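Local coordinates for alpha-rhamnosidase (Dictyoglomus thermophilum, PDB 6I60), which probably hydrolyses terminal non-reducing alpha-L-rhamnose residues of alpha-L-rhamnosides, at residues Lys224-Tyr229 against Tyr530-Arg535. Sequence-based numbering, arbitrary orientation.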
ATOM      1  N   LYS A 224       4.980   6.357  20.178  1.00 55.53           N
ATOM      2  CA  LYS A 224       4.656   7.281  21.259  1.00 59.59           C
ATOM      3  C   LYS A 224       3.205   7.740  21.186  1.00 61.39           C
ATOM      4  O   LYS A 224       2.624   8.118  22.210  1.00 60.86           O
ATOM      5  CB  LYS A 224       5.597   8.485  21.221  1.00 52.47           C
ATOM      6  CG  LYS A 224       6.864   8.309  22.042  1.00 55.08           C
ATOM      7  CD  LYS A 224       7.785   9.510  21.892  1.00 57.67           C
ATOM      8  CE  LYS A 224       9.005   9.386  22.787  1.00 50.92           C
ATOM      9  NZ  LYS A 224      10.098  10.297  22.347  1.00 66.40           N
ATOM     10  N   LYS A 225       2.604   7.713  19.998  1.00 59.58           N
ATOM     11  CA  LYS A 225       1.224   8.148  19.821  1.00 56.10           C
ATOM     12  C   LYS A 225       0.241   6.996  19.678  1.00 59.05           C
ATOM     13  O   LYS A 225      -0.939   7.163  20.004  1.00 56.94           O
ATOM     14  CB  LYS A 225       1.110   9.060  18.593  1.00 55.26           C
ATOM     15  CG  LYS A 225       1.726  10.439  18.781  1.00 52.58           C
ATOM     16  CD  LYS A 225       0.669  11.531  18.698  1.00 62.52           C
ATOM     17  CE  LYS A 225       1.220  12.879  19.143  1.00 67.66           C
ATOM     18  NZ  LYS A 225       0.227  13.659  19.938  1.00 66.51           N
ATOM     19  N   ARG A 226       0.691   5.832  19.210  1.00 63.77           N
ATOM     20  CA  ARG A 226      -0.209   4.704  19.016  1.00 62.19           C
ATOM     21  C   ARG A 226       0.611   3.443  18.803  1.00 58.24           C
ATOM     22  O   ARG A 226       1.649   3.479  18.138  1.00 57.18           O
ATOM     23  CB  ARG A 226      -1.140   4.941  17.820  1.00 57.72           C
ATOM     24  CG  ARG A 226      -1.482   3.694  17.029  1.00 60.86           C
ATOM     25  CD  ARG A 226      -2.564   3.995  16.019  1.00 66.61           C
ATOM     26  NE  ARG A 226      -2.228   5.185  15.252  1.00 66.64           N
ATOM     27  CZ  ARG A 226      -2.262   5.253  13.928  1.00 67.14           C
ATOM     28  NH1 ARG A 226      -2.626   4.198  13.212  1.00 60.74           N
ATOM     29  NH2 ARG A 226      -1.930   6.382  13.324  1.00 70.12           N
ATOM     30  N   VAL A 227       0.141   2.336  19.376  1.00 58.26           N
ATOM     31  CA  VAL A 227       0.757   1.024  19.214  1.00 62.53           C
ATOM     32  C   VAL A 227      -0.325   0.052  18.767  1.00 59.21           C
ATOM     33  O   VAL A 227      -1.281  -0.198  19.509  1.00 58.41           O
ATOM     34  CB  VAL A 227       1.421   0.530  20.512  1.00 57.12           C
ATOM     35  CG1 VAL A 227       1.952  -0.886  20.329  1.00 57.68           C
ATOM     36  CG2 VAL A 227       2.537   1.476  20.939  1.00 58.15           C
ATOM     37  N   LEU A 228      -0.179  -0.493  17.561  1.00 60.55           N
ATOM     38  CA  LEU A 228      -1.151  -1.444  17.035  1.00 59.52           C
ATOM     39  C   LEU A 228      -0.852  -2.836  17.576  1.00 59.04           C
ATOM     40  O   LEU A 228       0.213  -3.399  17.301  1.00 59.98           O
ATOM     41  CB  LEU A 228      -1.130  -1.454  15.508  1.00 52.77           C
ATOM     42  CG  LEU A 228      -1.073  -0.107  14.793  1.00 55.49           C
ATOM     43  CD1 LEU A 228      -0.688  -0.303  13.340  1.00 60.85           C
ATOM     44  CD2 LEU A 228      -2.411   0.604  14.902  1.00 59.55           C
ATOM     45  N   TYR A 229      -1.786  -3.393  18.341  1.00 58.42           N
ATOM     46  CA  TYR A 229      -1.660  -4.754  18.838  1.00 56.72           C
ATOM     47  C   TYR A 229      -2.400  -5.715  17.916  1.00 56.11           C
ATOM     48  O   TYR A 229      -3.334  -5.331  17.207  1.00 55.94           O
ATOM     49  CB  TYR A 229      -2.192  -4.874  20.271  1.00 57.58           C
ATOM     50  CG  TYR A 229      -3.697  -4.781  20.404  1.00 56.51           C
ATOM     51  CD1 TYR A 229      -4.330  -3.550  20.504  1.00 56.62           C
ATOM     52  CD2 TYR A 229      -4.483  -5.928  20.446  1.00 54.88           C
ATOM     53  CE1 TYR A 229      -5.705  -3.461  20.629  1.00 58.90           C
ATOM     54  CE2 TYR A 229      -5.856  -5.848  20.571  1.00 56.35           C
ATOM     55  CZ  TYR A 229      -6.462  -4.613  20.662  1.00 56.76           C
ATOM     56  OH  TYR A 229      -7.828  -4.530  20.787  1.00 59.37           O
ATOM     57  N   TYR A 530      -2.572   4.173   7.057  1.00 53.37           N
ATOM     58  CA  TYR A 530      -1.567   5.202   6.810  1.00 51.84           C
ATOM     59  C   TYR A 530      -2.149   6.597   6.993  1.00 53.17           C
ATOM     60  O   TYR A 530      -1.455   7.510   7.457  1.00 46.42           O
ATOM     61  CB  TYR A 530      -0.981   5.047   5.407  1.00 45.55           C
ATOM     62  CG  TYR A 530       0.216   5.935   5.155  1.00 48.81           C
ATOM     63  CD1 TYR A 530       1.327   5.888   5.990  1.00 54.32           C
ATOM     64  CD2 TYR A 530       0.235   6.826   4.089  1.00 43.69           C
ATOM     65  CE1 TYR A 530       2.427   6.701   5.765  1.00 52.53           C
ATOM     66  CE2 TYR A 530       1.330   7.643   3.858  1.00 51.23           C
ATOM     67  CZ  TYR A 530       2.423   7.576   4.699  1.00 52.82           C
ATOM     68  OH  TYR A 530       3.513   8.387   4.474  1.00 49.55           O
ATOM     69  N   LEU A 531      -3.420   6.784   6.625  1.00 51.65           N
ATOM     70  CA  LEU A 531      -4.074   8.065   6.863  1.00 54.49           C
ATOM     71  C   LEU A 531      -4.135   8.383   8.350  1.00 53.00           C
ATOM     72  O   LEU A 531      -4.054   9.554   8.741  1.00 47.57           O
ATOM     73  CB  LEU A 531      -5.477   8.062   6.258  1.00 50.14           C
ATOM     74  CG  LEU A 531      -5.567   8.461   4.784  1.00 48.86           C
ATOM     75  CD1 LEU A 531      -7.012   8.457   4.310  1.00 46.40           C
ATOM     76  CD2 LEU A 531      -4.925   9.823   4.566  1.00 48.92           C
ATOM     77  N   ASN A 532      -4.276   7.358   9.190  1.00 50.84           N
ATOM     78  CA  ASN A 532      -4.193   7.575  10.629  1.00 54.31           C
ATOM     79  C   ASN A 532      -2.784   7.984  11.038  1.00 54.87           C
ATOM     80  O   ASN A 532      -2.611   8.816  11.936  1.00 60.42           O
ATOM     81  CB  ASN A 532      -4.623   6.314  11.379  1.00 51.09           C
ATOM     82  CG  ASN A 532      -6.127   6.132  11.399  1.00 49.58           C
ATOM     83  OD1 ASN A 532      -6.885   7.091  11.260  1.00 54.03           O
ATOM     84  ND2 ASN A 532      -6.567   4.892  11.572  1.00 44.89           N
ATOM     85  N   ASP A 533      -1.765   7.401  10.397  1.00 54.45           N
ATOM     86  CA  ASP A 533      -0.385   7.752  10.723  1.00 53.89           C
ATOM     87  C   ASP A 533      -0.111   9.223  10.442  1.00 48.84           C
ATOM     88  O   ASP A 533       0.589   9.891  11.212  1.00 41.35           O
ATOM     89  CB  ASP A 533       0.584   6.869   9.936  1.00 55.91           C
ATOM     90  CG  ASP A 533       0.559   5.422  10.392  1.00 62.24           C
ATOM     91  OD1 ASP A 533      -0.080   5.132  11.425  1.00 65.77           O
ATOM     92  OD2 ASP A 533       1.179   4.574   9.714  1.00 60.25           O
ATOM     93  N   ILE A 534      -0.653   9.742   9.339  1.00 51.63           N
ATOM     94  CA  ILE A 534      -0.524  11.165   9.046  1.00 52.37           C
ATOM     95  C   ILE A 534      -1.279  11.989  10.078  1.00 49.97           C
ATOM     96  O   ILE A 534      -0.821  13.059  10.498  1.00 48.27           O
ATOM     97  CB  ILE A 534      -1.011  11.454   7.614  1.00 49.20           C
ATOM     98  CG1 ILE A 534      -0.160  10.682   6.604  1.00 45.59           C
ATOM     99  CG2 ILE A 534      -0.980  12.944   7.321  1.00 45.91           C
ATOM    100  CD1 ILE A 534      -0.959  10.080   5.474  1.00 46.54           C
ATOM    101  N   ARG A 535      -2.443  11.500  10.514  1.00 50.45           N
ATOM    102  CA  ARG A 535      -3.200  12.193  11.551  1.00 53.10           C
ATOM    103  C   ARG A 535      -2.448  12.190  12.877  1.00 53.85           C
ATOM    104  O   ARG A 535      -2.509  13.167  13.633  1.00 54.87           O
ATOM    105  CB  ARG A 535      -4.576  11.545  11.705  1.00 57.07           C
ATOM    106  CG  ARG A 535      -5.504  12.256  12.672  1.00 55.76           C
ATOM    107  CD  ARG A 535      -6.427  11.267  13.364  1.00 58.93           C
ATOM    108  NE  ARG A 535      -5.686  10.192  14.021  1.00 66.75           N
ATOM    109  CZ  ARG A 535      -6.095   8.928  14.080  1.00 62.93           C
ATOM    110  NH1 ARG A 535      -7.245   8.577  13.518  1.00 59.75           N
ATOM    111  NH2 ARG A 535      -5.357   8.017  14.702  1.00 47.94           N
TER
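Arg226 and Asp533 lie nearest each other where strand 226-228 runs nearly antiparallel to helical residues 530-535, the end of helix 524-535, at 161° with the axes 11.2 Å apart at their closest. This is a joint between domains: the strand belongs to a beta-sheet of the rhamnosidase N-terminal domain, the helix to the six-hairpin glycosidase domain, an (alpha/alpha)6 barrel in this family. With the backbones this far apart, one long side chain spans the gap. Arg226 reaches over with its chain bent at chi3 (50°) and sets its guanidinium against the helix, where NH2 makes a salt bridge to Asp533 OD1 at 2.9 Å. The carboxylate is turned 45° from the guanidinium plane, and NH1 also lies near OD1, at 3.2 Å. Asn532 presents its CB to the same group, 3.4 Å from Arg226 NH1, while its ND2 donates a hydrogen bond to Glu340 OE1. That oxygen also forms a salt bridge with Arg226 NH1, and Asp536 OD1 one with NE, so three acidic residues hold the buried guanidinium and probably offset its charge. Lys529 is a second partner for Asp533, through OD2. Over one face of the Arg226 guanidinium comes a second arginine, with Arg535 NH2 4.0 Å from Arg226 NH2.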